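Local coordinates for protein bradyzoite surface antigen BSR4 (Toxoplasma gondii, PDB 2JKS) that is a surface antigen of the bradyzoite stage of the parasite, built from two SRS domains and able to bind zinc ions, presumably displayed to the host, at residues V89-K92 and D93-T97; L257-Q261 and T262-E266. All blocks are in the same frame, centred on the assembly; numbering follows the deposited sequence.

Contact 1: V89-K92 and D93-T97; sequences VTLK and DLLET. With ZN (zinc ion), chain F.
Lys92, Asp93 and Leu91 make the largest share of this contact, in the short helix 91-95, which is opened by an N-cap at Thr90 and ended by a Schellman motif around Glu96. Asp93 gives its backbone N to Thr90 OG1 in a weak capping bond of 3.3 Å, and its side chain crosses that of Thr90; a small hydroxyl-bearing residue suits a cap. Leu91 pairs its backbone O with Leu95 N at 2.7 Å. Leu91 CD2 lies 4.3 Å from Leu95 CD1, on the apolar side that Phe134 of strand 132-141 helps to cover. Lys92 binds Thr97 twice. Its backbone O accepts Thr97 N at 3.1 Å, and the long chain, bent at chi3 (-72°) and again at chi4 (-59°), curls round so that NZ meets Thr97 O at 3.2 Å in the plane of that carbonyl. One water accepts from NZ while donating to both carbonyls, tying the end together. The positive phi of Glu96, 57°, turns the chain off the helix. Its extended side chain then reaches zinc, shared with Asp205; OE1, also hydrogen-bonded to Lys132 NZ, lies 2.2 Å from the metal and OE2 a longer 2.6 Å.

Contact 2: L257-Q261 and T262-E266; sequences LTIPQ and TDLPE. With ZN (zinc ion), chain C.
Asp263 folds back onto Pro260 to close a type I beta turn, Pro260 to Asp263, at the end of strand 254-258. The turn opens the link to strand 269-277, which belongs to the other sheet of this SRS domain. Its hydrogen bond runs from Asp263 N to Pro260 O at 2.8 Å, with the donor well above the carbonyl plane, 47° out of it. Gln261 and Thr262 carry the type I angles; proline suits the place before them by offering a carbonyl as acceptor and a rigid ring for the aspartate to lie against.

The aspartate side chain can be followed outward. CB rests 3.4 Å from Pro260 O, the same oxygen that takes the backbone bond. CG, set beside the backbone N by a chi1 of -75°, lies 3.9 Å from Pro260 CB. At the tip, OD2 hangs over the ring carbons, 3.3 Å from Pro260 CG, in a close approach of a carboxylate oxygen to CH groups. Lys239 and Trp244 also touch this side chain, and Trp244 touches the proline as well.

Leu264 packs on Ile259: its CG meets Ile259 CG2 at 3.9 Å, the two side chains crossing at about a right angle, and its CD1 lies 3.3 Å from Gln261 O. Branched aliphatics suit this place, since Met191 and Val307 continue the apolar layer. Gln261 extends outward and gives NE2 to Thr193 O, joining the turn to a neighbouring loop.

Farther on, Glu266 binds zinc through OE1 at 2.1 Å, together with His310 of the C-terminal histidine run, evidently a tag. Its OE2 accepts from a zinc-bound water, so one carboxylate grips the metal directly and through water; a partner from the tag makes a natural role for this site doubtful.

Contacts 1 and 2 lie in different SRS domains, their centres about 40 Å apart and their nearest atoms about 23 Å apart, so they do not touch. Each starts at the end of a strand of one sheet, 83-89 or 254-258, and leads toward a strand of the other sheet in its domain. Each also holds a zinc-binding glutamate near its C-terminal end, but the two ions have different surroundings. The ion at contact 1 is shared with Asp205 of the second SRS range, which implies a bridge between the two domains. That at contact 2 joins its own domain to the histidine tail, and the side chain of Gln261 lies about 8 Å from a further zinc ion.

Contact 1: V89-K92 and D93-T97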
ATOM      1  N   VAL A  89       7.348 -14.828  -2.986  1.00 39.43           N
ATOM      2  CA  VAL A  89       6.145 -14.232  -3.580  1.00 39.08           C
ATOM      3  C   VAL A  89       6.600 -13.327  -4.730  1.00 38.03           C
ATOM      4  O   VAL A  89       7.758 -12.948  -4.770  1.00 37.53           O
ATOM      5  CB  VAL A  89       5.338 -13.417  -2.514  1.00 38.77           C
ATOM      6  CG1 VAL A  89       4.857 -14.352  -1.393  1.00 40.21           C
ATOM      7  CG2 VAL A  89       6.194 -12.261  -1.897  1.00 38.71           C
ATOM      8  N   THR A  90       5.707 -12.946  -5.646  1.00 37.41           N
ATOM      9  CA  THR A  90       6.086 -11.925  -6.609  1.00 37.30           C
ATOM     10  C   THR A  90       5.796 -10.557  -5.952  1.00 37.02           C
ATOM     11  O   THR A  90       5.045 -10.498  -4.943  1.00 37.03           O
ATOM     12  CB  THR A  90       5.379 -12.105  -7.960  1.00 37.30           C
ATOM     13  OG1 THR A  90       3.980 -11.842  -7.805  1.00 37.64           O
ATOM     14  CG2 THR A  90       5.600 -13.554  -8.468  1.00 38.34           C
ATOM     15  N   LEU A  91       6.422  -9.487  -6.445  1.00 36.73           N
ATOM     16  CA  LEU A  91       6.170  -8.160  -5.847  1.00 36.92           C
ATOM     17  C   LEU A  91       4.744  -7.718  -6.108  1.00 37.06           C
ATOM     18  O   LEU A  91       4.079  -7.197  -5.221  1.00 37.42           O
ATOM     19  CB  LEU A  91       7.108  -7.085  -6.398  1.00 37.23           C
ATOM     20  CG  LEU A  91       8.337  -6.756  -5.571  1.00 37.68           C
ATOM     21  CD1 LEU A  91       9.067  -5.658  -6.311  1.00 37.84           C
ATOM     22  CD2 LEU A  91       7.984  -6.344  -4.125  1.00 34.37           C
ATOM     23  N   LYS A  92       4.273  -7.958  -7.323  1.00 36.87           N
ATOM     24  CA  LYS A  92       2.913  -7.575  -7.671  1.00 38.37           C
ATOM     25  C   LYS A  92       1.900  -8.250  -6.752  1.00 37.04           C
ATOM     26  O   LYS A  92       0.904  -7.644  -6.394  1.00 35.97           O
ATOM     27  CB  LYS A  92       2.616  -7.813  -9.155  1.00 37.63           C
ATOM     28  CG  LYS A  92       2.022  -9.145  -9.467  1.00 41.68           C
ATOM     29  CD  LYS A  92       1.653  -9.294 -10.949  1.00 41.45           C
ATOM     30  CE  LYS A  92       0.444  -8.464 -11.364  1.00 46.24           C
ATOM     31  NZ  LYS A  92      -0.824  -8.752 -10.639  1.00 47.20           N
ATOM     32  N   ASP A  93       2.188  -9.479  -6.330  1.00 37.76           N
ATOM     33  CA  ASP A  93       1.339 -10.185  -5.377  1.00 37.77           C
ATOM     34  C   ASP A  93       1.461  -9.658  -3.953  1.00 36.85           C
ATOM     35  O   ASP A  93       0.456  -9.503  -3.285  1.00 36.89           O
ATOM     36  CB  ASP A  93       1.621 -11.681  -5.392  1.00 38.51           C
ATOM     37  CG  ASP A  93       0.949 -12.403  -6.554  1.00 42.23           C
ATOM     38  OD1 ASP A  93       0.093 -11.792  -7.240  1.00 47.49           O
ATOM     39  OD2 ASP A  93       1.289 -13.583  -6.774  1.00 44.38           O
ATOM     40  N   LEU A  94       2.678  -9.396  -3.476  1.00 35.99           N
ATOM     41  CA  LEU A  94       2.881  -8.811  -2.145  1.00 34.66           C
ATOM     42  C   LEU A  94       2.232  -7.423  -2.081  1.00 34.67           C
ATOM     43  O   LEU A  94       1.559  -7.102  -1.111  1.00 33.66           O
ATOM     44  CB  LEU A  94       4.368  -8.701  -1.795  1.00 35.20           C
ATOM     45  CG  LEU A  94       4.721  -8.093  -0.415  1.00 35.95           C
ATOM     46  CD1 LEU A  94       4.162  -8.875   0.752  1.00 37.32           C
ATOM     47  CD2 LEU A  94       6.168  -8.009  -0.248  1.00 35.92           C
ATOM     48  N   LEU A  95       2.383  -6.645  -3.147  1.00 34.55           N
ATOM     49  CA  LEU A  95       1.902  -5.261  -3.156  1.00 36.69           C
ATOM     50  C   LEU A  95       0.416  -5.163  -3.464  1.00 38.78           C
ATOM     51  O   LEU A  95      -0.221  -4.100  -3.271  1.00 38.50           O
ATOM     52  CB  LEU A  95       2.707  -4.410  -4.151  1.00 35.09           C
ATOM     53  CG  LEU A  95       4.185  -4.244  -3.732  1.00 34.28           C
ATOM     54  CD1 LEU A  95       4.943  -3.431  -4.730  1.00 34.01           C
ATOM     55  CD2 LEU A  95       4.384  -3.658  -2.285  1.00 31.07           C
ATOM     56  N   GLU A  96      -0.120  -6.283  -3.955  1.00 40.56           N
ATOM     57  CA  GLU A  96      -1.521  -6.399  -4.373  1.00 42.62           C
ATOM     58  C   GLU A  96      -1.878  -5.381  -5.425  1.00 43.55           C
ATOM     59  O   GLU A  96      -2.922  -4.758  -5.338  1.00 42.96           O
ATOM     60  CB  GLU A  96      -2.464  -6.275  -3.189  1.00 42.91           C
ATOM     61  CG  GLU A  96      -2.469  -7.460  -2.311  1.00 44.32           C
ATOM     62  CD  GLU A  96      -3.343  -7.254  -1.120  1.00 49.24           C
ATOM     63  OE1 GLU A  96      -2.831  -7.360   0.002  1.00 52.12           O
ATOM     64  OE2 GLU A  96      -4.543  -6.954  -1.282  1.00 54.68           O
ATOM     65  N   THR A  97      -1.011  -5.238  -6.420  1.00 44.46           N
ATOM     66  CA  THR A  97      -1.160  -4.222  -7.441  1.00 45.81           C
ATOM     67  C   THR A  97      -1.229  -4.869  -8.822  1.00 46.91           C
ATOM     68  O   THR A  97      -1.025  -6.075  -8.945  1.00 47.55           O
ATOM     69  CB  THR A  97      -0.057  -3.086  -7.305  1.00 46.71           C
ATOM     70  OG1 THR A  97       1.256  -3.670  -7.205  1.00 47.26           O
ATOM     71  CG2 THR A  97      -0.325  -2.190  -6.047  1.00 44.90           C
TER
HETATM   72 ZN    ZN F1320      -4.521  -7.047   1.337  1.00 51.81          ZN
HETATM   73  O   HOH W   1       3.075 -14.485  -5.388  1.00 42.04           O
HETATM   74  O   HOH W   2      -1.515  -8.605  -7.870  1.00 52.48           O
HETATM   75  O   HOH W   3      -5.249  -9.308   1.851  1.00 67.90           O

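Contact 2: L257-Q261 and T262-E266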
ATOM      1  N   LEU A 257     -22.020   7.839  -5.375  1.00 26.31           N
ATOM      2  CA  LEU A 257     -23.226   8.624  -5.123  1.00 24.90           C
ATOM      3  C   LEU A 257     -23.372   9.677  -6.240  1.00 26.60           C
ATOM      4  O   LEU A 257     -22.396  10.323  -6.602  1.00 26.49           O
ATOM      5  CB  LEU A 257     -23.100   9.319  -3.760  1.00 25.03           C
ATOM      6  CG  LEU A 257     -24.195  10.325  -3.403  1.00 23.80           C
ATOM      7  CD1 LEU A 257     -25.507   9.627  -3.174  1.00 20.44           C
ATOM      8  CD2 LEU A 257     -23.779  11.108  -2.133  1.00 24.55           C
ATOM      9  N   THR A 258     -24.574   9.771  -6.828  1.00 26.77           N
ATOM     10  CA  THR A 258     -24.910  10.805  -7.823  1.00 27.36           C
ATOM     11  C   THR A 258     -26.135  11.504  -7.307  1.00 28.55           C
ATOM     12  O   THR A 258     -27.206  10.885  -7.182  1.00 27.13           O
ATOM     13  CB  THR A 258     -25.218  10.202  -9.212  1.00 27.36           C
ATOM     14  OG1 THR A 258     -24.093   9.420  -9.628  1.00 28.07           O
ATOM     15  CG2 THR A 258     -25.526  11.324 -10.236  1.00 27.66           C
ATOM     16  N   ILE A 259     -25.976  12.768  -6.921  1.00 29.79           N
ATOM     17  CA  ILE A 259     -27.100  13.582  -6.519  1.00 30.29           C
ATOM     18  C   ILE A 259     -27.627  14.239  -7.791  1.00 30.62           C
ATOM     19  O   ILE A 259     -26.906  15.015  -8.363  1.00 31.52           O
ATOM     20  CB  ILE A 259     -26.694  14.704  -5.507  1.00 29.71           C
ATOM     21  CG1 ILE A 259     -26.148  14.111  -4.187  1.00 30.10           C
ATOM     22  CG2 ILE A 259     -27.853  15.609  -5.211  1.00 31.40           C
ATOM     23  CD1 ILE A 259     -25.376  15.163  -3.361  1.00 29.12           C
ATOM     24  N   PRO A 260     -28.877  13.930  -8.222  1.00 31.10           N
ATOM     25  CA  PRO A 260     -29.420  14.570  -9.436  1.00 32.74           C
ATOM     26  C   PRO A 260     -29.289  16.105  -9.344  1.00 33.51           C
ATOM     27  O   PRO A 260     -29.454  16.709  -8.260  1.00 31.84           O
ATOM     28  CB  PRO A 260     -30.891  14.101  -9.455  1.00 32.21           C
ATOM     29  CG  PRO A 260     -30.893  12.833  -8.650  1.00 32.77           C
ATOM     30  CD  PRO A 260     -29.829  12.965  -7.639  1.00 31.04           C
ATOM     31  N   GLN A 261     -28.900  16.753 -10.441  1.00 34.69           N
ATOM     32  CA  GLN A 261     -28.433  18.150 -10.289  1.00 36.11           C
ATOM     33  C   GLN A 261     -29.466  19.127  -9.755  1.00 37.31           C
ATOM     34  O   GLN A 261     -29.103  20.125  -9.167  1.00 39.23           O
ATOM     35  CB  GLN A 261     -27.801  18.683 -11.575  1.00 35.97           C
ATOM     36  CG  GLN A 261     -26.611  17.854 -12.019  1.00 36.00           C
ATOM     37  CD  GLN A 261     -26.030  18.287 -13.331  1.00 36.14           C
ATOM     38  OE1 GLN A 261     -26.625  18.070 -14.383  1.00 42.90           O
ATOM     39  NE2 GLN A 261     -24.844  18.860 -13.290  1.00 37.00           N
ATOM     40  N   THR A 262     -30.739  18.852  -9.962  1.00 37.62           N
ATOM     41  CA  THR A 262     -31.816  19.669  -9.430  1.00 37.80           C
ATOM     42  C   THR A 262     -32.233  19.307  -7.992  1.00 37.44           C
ATOM     43  O   THR A 262     -33.138  19.936  -7.423  1.00 37.26           O
ATOM     44  CB  THR A 262     -33.075  19.603 -10.346  1.00 38.40           C
ATOM     45  OG1 THR A 262     -33.582  18.262 -10.405  1.00 37.98           O
ATOM     46  CG2 THR A 262     -32.724  20.086 -11.784  1.00 39.54           C
ATOM     47  N   ASP A 263     -31.555  18.323  -7.404  1.00 36.97           N
ATOM     48  CA  ASP A 263     -31.944  17.770  -6.084  1.00 35.88           C
ATOM     49  C   ASP A 263     -30.951  18.087  -4.940  1.00 35.17           C
ATOM     50  O   ASP A 263     -31.048  17.500  -3.869  1.00 34.35           O
ATOM     51  CB  ASP A 263     -32.050  16.257  -6.177  1.00 36.23           C
ATOM     52  CG  ASP A 263     -33.302  15.779  -6.901  1.00 37.87           C
ATOM     53  OD1 ASP A 263     -34.233  16.555  -7.126  1.00 38.17           O
ATOM     54  OD2 ASP A 263     -33.355  14.589  -7.237  1.00 39.53           O
ATOM     55  N   LEU A 264     -29.997  18.966  -5.209  1.00 34.03           N
ATOM     56  CA  LEU A 264     -29.055  19.476  -4.224  1.00 33.94           C
ATOM     57  C   LEU A 264     -29.834  20.277  -3.177  1.00 34.14           C
ATOM     58  O   LEU A 264     -30.863  20.897  -3.505  1.00 33.40           O
ATOM     59  CB  LEU A 264     -27.976  20.316  -4.904  1.00 33.92           C
ATOM     60  CG  LEU A 264     -26.932  19.369  -5.474  1.00 36.37           C
ATOM     61  CD1 LEU A 264     -26.727  19.499  -6.982  1.00 36.98           C
ATOM     62  CD2 LEU A 264     -25.601  19.382  -4.727  1.00 36.80           C
ATOM     63  N   PRO A 265     -29.376  20.226  -1.901  1.00 34.30           N
ATOM     64  CA  PRO A 265     -30.088  20.929  -0.817  1.00 33.52           C
ATOM     65  C   PRO A 265     -30.036  22.461  -0.996  1.00 32.26           C
ATOM     66  O   PRO A 265     -29.166  22.990  -1.693  1.00 32.77           O
ATOM     67  CB  PRO A 265     -29.307  20.502   0.438  1.00 31.88           C
ATOM     68  CG  PRO A 265     -27.896  20.283  -0.066  1.00 31.53           C
ATOM     69  CD  PRO A 265     -28.149  19.571  -1.397  1.00 33.65           C
ATOM     70  N   GLU A 266     -30.961  23.148  -0.332  1.00 31.07           N
ATOM     71  CA  GLU A 266     -31.086  24.594  -0.431  1.00 30.20           C
ATOM     72  C   GLU A 266     -30.141  25.293   0.500  1.00 29.41           C
ATOM     73  O   GLU A 266     -30.000  26.498   0.405  1.00 30.81           O
ATOM     74  CB  GLU A 266     -32.518  25.047  -0.111  1.00 30.77           C
ATOM     75  CG  GLU A 266     -33.545  24.644  -1.132  1.00 32.89           C
ATOM     76  CD  GLU A 266     -33.231  25.267  -2.470  1.00 36.12           C
ATOM     77  OE1 GLU A 266     -32.872  26.464  -2.501  1.00 34.23           O
ATOM     78  OE2 GLU A 266     -33.300  24.547  -3.454  1.00 41.41           O
TER
HETATM   79 ZN    ZN C1317     -32.063  27.388  -4.181  1.00 35.29          ZN
HETATM   80  O   HOH W   4     -31.445  25.450  -5.162  1.00 32.86           O
HETATM   81  O   HOH W   5     -32.898  28.803  -3.448  1.00 36.54           O